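PDB 3II7: kelch-like protein 7, which serves as the substrate-specific adapter of a CUL3–RBX1 E3 ubiquitin ligase, contributing here its kelch-repeat domain, a six-bladed beta-propeller. Local coordinates for residues Y105-S110 against H143-A148; N114-L119 against L137-S142. All coordinates share one frame; numbering follows the deposited sequence. Where two conformers were deposited one is given.

Contact 1 (Y105-S110 against H143-A148); sequences YTSGGS and HGMVEA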
loop_
_atom_site.group_PDB
_atom_site.type_symbol
_atom_site.label_atom_id
_atom_site.label_comp_id
_atom_site.label_asym_id
_atom_site.label_seq_id
_atom_site.Cartn_x
_atom_site.Cartn_y
_atom_site.Cartn_z
ATOM N N TYR A 105 -8.719 -2.117 8.197
ATOM C CA TYR A 105 -9.450 -1.022 7.587
ATOM C C TYR A 105 -9.267 -1.008 6.078
ATOM O O TYR A 105 -8.183 -1.309 5.563
ATOM C CB TYR A 105 -9.010 0.327 8.173
ATOM C CG TYR A 105 -9.297 0.484 9.648
ATOM C CD1 TYR A 105 -10.442 1.122 10.089
ATOM C CD2 TYR A 105 -8.401 0.008 10.605
ATOM C CE1 TYR A 105 -10.715 1.272 11.431
ATOM C CE2 TYR A 105 -8.671 0.161 11.979
ATOM C CZ TYR A 105 -9.836 0.797 12.366
ATOM O OH TYR A 105 -10.110 0.956 13.705
ATOM N N THR A 106 -10.362 -0.705 5.391
ATOM C CA THR A 106 -10.375 -0.575 3.921
ATOM C C THR A 106 -11.011 0.728 3.558
ATOM O O THR A 106 -12.052 1.082 4.106
ATOM C CB THR A 106 -11.102 -1.775 3.244
ATOM O OG1 THR A 106 -12.479 -1.787 3.584
ATOM C CG2 THR A 106 -10.462 -3.115 3.682
ATOM N N SER A 107 -10.389 1.467 2.633
ATOM C CA SER A 107 -10.875 2.802 2.247
ATOM C C SER A 107 -10.876 3.044 0.774
ATOM O O SER A 107 -9.987 2.622 0.042
ATOM C CB SER A 107 -10.010 3.911 2.890
ATOM O OG SER A 107 -8.677 3.860 2.374
ATOM N N GLY A 108 -11.892 3.785 0.345
ATOM C CA GLY A 108 -11.958 4.267 -1.003
ATOM C C GLY A 108 -12.078 3.177 -2.030
ATOM O O GLY A 108 -12.655 2.097 -1.767
ATOM N N GLY A 109 -11.550 3.465 -3.219
ATOM C CA GLY A 109 -11.680 2.544 -4.355
ATOM C C GLY A 109 -12.850 2.910 -5.233
ATOM O O GLY A 109 -13.492 3.916 -5.018
ATOM N N SER A 110 -13.100 2.078 -6.247
ATOM C CA SER A 110 -14.103 2.337 -7.268
ATOM C C SER A 110 -14.913 1.089 -7.460
ATOM O O SER A 110 -14.387 -0.014 -7.372
ATOM C CB SER A 110 -13.446 2.709 -8.619
ATOM O OG SER A 110 -12.491 1.744 -9.029
ATOM N N HIS A 143 -5.032 5.652 -3.769
ATOM C CA HIS A 143 -4.398 6.372 -2.693
ATOM C C HIS A 143 -3.568 5.453 -1.818
ATOM O O HIS A 143 -3.708 4.240 -1.841
ATOM C CB HIS A 143 -5.473 7.040 -1.806
ATOM C CG HIS A 143 -6.513 6.081 -1.292
ATOM N ND1 HIS A 143 -7.338 5.372 -2.140
ATOM C CD2 HIS A 143 -6.864 5.717 -0.030
ATOM C CE1 HIS A 143 -8.128 4.590 -1.424
ATOM N NE2 HIS A 143 -7.890 4.808 -0.142
ATOM N N GLY A 144 -2.707 6.053 -1.022
ATOM C CA GLY A 144 -2.029 5.313 0.069
ATOM C C GLY A 144 -2.757 5.412 1.385
ATOM O O GLY A 144 -3.439 6.429 1.675
ATOM N N MET A 145 -2.637 4.359 2.209
ATOM C CA MET A 145 -3.156 4.381 3.567
ATOM C C MET A 145 -2.201 3.669 4.472
ATOM O O MET A 145 -1.757 2.534 4.147
ATOM C CB MET A 145 -4.539 3.737 3.674
ATOM C CG MET A 145 -5.227 3.988 5.043
ATOM S SD MET A 145 -7.044 3.668 5.141
ATOM C CE MET A 145 -6.973 1.922 4.743
ATOM N N VAL A 146 -1.843 4.310 5.584
ATOM C CA VAL A 146 -0.877 3.724 6.520
ATOM C C VAL A 146 -1.270 3.994 7.956
ATOM O O VAL A 146 -1.834 5.038 8.275
ATOM C CB VAL A 146 0.558 4.266 6.230
ATOM C CG1 VAL A 146 0.647 5.740 6.523
ATOM C CG2 VAL A 146 1.618 3.488 6.995
ATOM N N GLU A 147 -0.990 3.037 8.809
ATOM C CA GLU A 147 -1.124 3.230 10.252
ATOM C C GLU A 147 0.160 3.830 10.855
ATOM O O GLU A 147 1.314 3.446 10.484
ATOM C CB GLU A 147 -1.458 1.914 10.916
ATOM C CG GLU A 147 -1.709 2.017 12.414
ATOM C CD GLU A 147 -0.431 1.886 13.297
ATOM O OE1 GLU A 147 0.633 1.374 12.850
ATOM O OE2 GLU A 147 -0.526 2.258 14.461
ATOM N N ALA A 148 -0.020 4.779 11.756
ATOM C CA ALA A 148 1.081 5.404 12.455
ATOM C C ALA A 148 0.653 5.799 13.861
ATOM O O ALA A 148 -0.220 6.642 14.032
ATOM C CB ALA A 148 1.594 6.652 11.665
#
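At a blade-to-blade junction of the kelch propeller, S107, the residue before the double glycine G108-G109, meets H143 and M145 on the inner edge of the next blade. Strands 105-107 and 144-148 run 156° apart with axes separated by 8.9 Å, so side chains rather than a backbone ladder bridge them. The H143 ring presents its edge: NE2 shares a hydrogen bond of 2.8 Å with S107 OG, which lies near the ring plane; the proton may sit on either atom. S107 O lies in the same ring plane, 3.0 Å from NE2. M145 SD approaches S107 OG to 3.2 Å, and the bend at chi3 (61°) brings CE to 3.5 Å from Y105 O and 4.3 Å from Y105 CB. G108 has a positive phi, and a CB on it would collide with H143 CE1; at its backbone angles a side chain on G109 would strike the carbonyl O before it. R92 bonds to G108 O and, with E121 O, to T106 OG1, while A96 and F120 pack around S107 and M145. The buried serine hydroxyl lies between imidazole and thioether, and its bond to NE2 should fix the rotation of the histidine ring.

Contact 2 (N114-L119 against L137-S142); sequences NSALYL and LTQRCS. With EDO (1,2-ethanediol), chain Q; EDO (1,2-ethanediol), chain X.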
loop_
_atom_site.group_PDB
_atom_site.type_symbol
_atom_site.label_atom_id
_atom_site.label_comp_id
_atom_site.label_asym_id
_atom_site.label_seq_id
_atom_site.Cartn_x
_atom_site.Cartn_y
_atom_site.Cartn_z
ATOM N N ASN A 114 -18.870 4.403 -10.576
ATOM C CA ASN A 114 -18.356 5.407 -9.653
ATOM C C ASN A 114 -16.820 5.441 -9.712
ATOM O O ASN A 114 -16.151 4.440 -9.423
ATOM C CB ASN A 114 -18.892 5.122 -8.224
ATOM C CG ASN A 114 -19.344 6.391 -7.483
ATOM O OD1 ASN A 114 -18.797 7.482 -7.684
ATOM N ND2 ASN A 114 -20.345 6.240 -6.615
ATOM N N SER A 115 -16.276 6.597 -10.091
ATOM C CA SER A 115 -14.819 6.790 -10.222
ATOM C C SER A 115 -14.095 6.653 -8.877
ATOM O O SER A 115 -12.960 6.139 -8.820
ATOM C CB SER A 115 -14.518 8.179 -10.784
ATOM O OG SER A 115 -14.722 9.181 -9.781
ATOM N N ALA A 116 -14.727 7.134 -7.796
ATOM C CA ALA A 116 -14.097 7.026 -6.489
ATOM C C ALA A 116 -15.086 7.126 -5.335
ATOM O O ALA A 116 -16.005 7.916 -5.375
ATOM C CB ALA A 116 -13.005 8.076 -6.337
ATOM N N LEU A 117 -14.842 6.330 -4.278
ATOM C CA LEU A 117 -15.711 6.279 -3.116
ATOM C C LEU A 117 -15.057 6.883 -1.863
ATOM O O LEU A 117 -13.827 6.934 -1.748
ATOM C CB LEU A 117 -16.067 4.816 -2.821
ATOM C CG LEU A 117 -16.845 4.036 -3.873
ATOM C CD1 LEU A 117 -17.134 2.625 -3.358
ATOM C CD2 LEU A 117 -18.130 4.725 -4.219
ATOM N N TYR A 118 -15.897 7.347 -0.936
ATOM C CA TYR A 118 -15.526 7.833 0.402
ATOM C C TYR A 118 -15.505 6.678 1.446
ATOM O O TYR A 118 -15.121 6.872 2.599
ATOM C CB TYR A 118 -16.594 8.806 0.924
ATOM C CG TYR A 118 -16.894 10.110 0.180
ATOM C CD1 TYR A 118 -17.989 10.215 -0.666
ATOM C CD2 TYR A 118 -16.153 11.255 0.417
ATOM C CE1 TYR A 118 -18.292 11.424 -1.300
ATOM C CE2 TYR A 118 -16.457 12.446 -0.194
ATOM C CZ TYR A 118 -17.521 12.526 -1.045
ATOM O OH TYR A 118 -17.813 13.722 -1.659
ATOM N N LEU A 119 -15.980 5.505 1.031
ATOM C CA LEU A 119 -16.323 4.394 1.896
ATOM C C LEU A 119 -15.172 3.926 2.758
ATOM O O LEU A 119 -14.026 3.846 2.305
ATOM C CB LEU A 119 -16.817 3.219 1.037
ATOM C CG LEU A 119 -17.327 1.968 1.721
ATOM C CD1 LEU A 119 -18.524 2.241 2.644
ATOM C CD2 LEU A 119 -17.715 0.980 0.626
ATOM N N LEU A 137 -13.304 12.258 4.177
ATOM C CA LEU A 137 -13.722 13.620 3.781
ATOM C C LEU A 137 -13.711 13.808 2.245
ATOM O O LEU A 137 -14.536 14.558 1.701
ATOM C CB LEU A 137 -12.815 14.661 4.447
ATOM C CG LEU A 137 -12.903 14.695 6.001
ATOM C CD1 LEU A 137 -11.804 15.530 6.600
ATOM C CD2 LEU A 137 -14.249 15.250 6.443
ATOM N N THR A 138 -12.774 13.128 1.558
ATOM C CA THR A 138 -12.650 13.175 0.089
ATOM C C THR A 138 -12.594 11.762 -0.446
ATOM O O THR A 138 -11.817 10.928 0.041
ATOM C CB THR A 138 -11.369 13.903 -0.334
ATOM O OG1 THR A 138 -11.353 15.248 0.219
ATOM C CG2 THR A 138 -11.230 13.933 -1.866
ATOM N N GLN A 139 -13.433 11.493 -1.434
ATOM C CA GLN A 139 -13.444 10.224 -2.107
ATOM C C GLN A 139 -12.117 10.049 -2.843
ATOM O O GLN A 139 -11.528 11.028 -3.331
ATOM C CB GLN A 139 -14.614 10.163 -3.094
ATOM C CG GLN A 139 -14.475 11.089 -4.293
ATOM C CD GLN A 139 -15.806 11.500 -4.892
ATOM O OE1 GLN A 139 -16.468 12.376 -4.381
ATOM N NE2 GLN A 139 -16.193 10.864 -5.994
ATOM N N ARG A 140 -11.647 8.815 -2.924
ATOM C CA ARG A 140 -10.354 8.548 -3.573
ATOM C C ARG A 140 -10.141 7.083 -3.971
ATOM O O ARG A 140 -10.660 6.209 -3.327
ATOM C CB ARG A 140 -9.183 9.025 -2.703
ATOM C CG ARG A 140 -9.150 8.567 -1.344
ATOM C CD ARG A 140 -8.074 9.330 -0.532
ATOM N NE ARG A 140 -8.508 10.569 0.168
ATOM C CZ ARG A 140 -7.782 11.684 0.284
ATOM N NH1 ARG A 140 -6.625 11.823 -0.344
ATOM N NH2 ARG A 140 -8.249 12.722 0.972
ATOM N N CYS A 141 -9.428 6.883 -5.088
ATOM C CA CYS A 141 -8.907 5.586 -5.577
ATOM C C CYS A 141 -7.392 5.698 -5.710
ATOM O O CYS A 141 -6.897 6.775 -6.027
ATOM C CB CYS A 141 -9.441 5.281 -6.982
ATOM S SG CYS A 141 -11.149 4.860 -7.095
ATOM N N SER A 142 -6.678 4.583 -5.563
ATOM C CA SER A 142 -5.246 4.520 -5.853
ATOM C C SER A 142 -4.450 5.397 -4.923
ATOM O O SER A 142 -3.367 5.827 -5.253
ATOM C CB SER A 142 -4.967 4.901 -7.314
ATOM O OG SER A 142 -5.692 4.068 -8.204
HETATM C C1 EDO Q . -20.143 6.047 0.054
HETATM O O1 EDO Q . -20.049 5.760 1.459
HETATM C C2 EDO Q . -18.769 5.990 -0.524
HETATM O O2 EDO Q . -18.628 6.833 -1.635
HETATM C C1 EDO X . -18.685 8.567 -4.170
HETATM O O1 EDO X . -18.564 9.009 -5.528
HETATM C C2 EDO X . -20.069 8.895 -3.619
HETATM O O2 EDO X . -20.435 10.236 -3.960
HETATM O O HOH W 1 -15.692 15.765 -0.714
#
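The backbones of 114-119 and 137-142 pass each other in roughly opposite directions, joined by a hydrogen bond from R140 N to L117 O (3.1 Å, 161°). The Q139 side chain lies across Y118, whose ring was modelled in two conformers: CB sits 3.9 Å above the ring centroid in a CH-pi contact, and the amide is turned 57° from the ring. With CG between the backbone N and the carbonyl carbon (chi1 69°), the extended chain passes A116, CG lying 3.9 Å from A116 CB, and brings NE2 to 3.0 Å from A116 O; Q139 OE1 lies 3.3 Å from Y118 OH. An alanine here would keep CB over the ring but would probably leave A116 O without its nearby amide and the tyrosine hydroxyl without its neighbour. At the ring edge a water joins Y118 OH to L137 O, donating to the latter (2.9 Å), and a 1,2-ethanediol accepts from Y118 N (2.9 Å). The R140 side chain leads away from 114-119 to a salt bridge with E172. Such packing is characteristic of the kelch propeller face where second-to-third-strand and inter-blade loops meet, a face that receives substrate in relatives such as KEAP1.

Contact 2 is nested inside the loop that contact 1 closes: 114-119 follows 105-110 after a short gap, and 137-142 runs straight into 143-148. Their centres are about 10 Å apart. G109 joins them. Its O lies 2.9 Å from L117 N and its N lies 2.9 Å from R140 O, both probable hydrogen bonds, so the double glycine of contact 1 reaches both loops of contact 2. S110 CB adds packing at 3.5 Å from S115 O. Contact 1 is buried, its centre about 8 Å from that of the chain, whereas contact 2 lies about 16 Å out, where two 1,2-ethanediol molecules, probably from the crystallisation liquor, lie beside Y118 and A116.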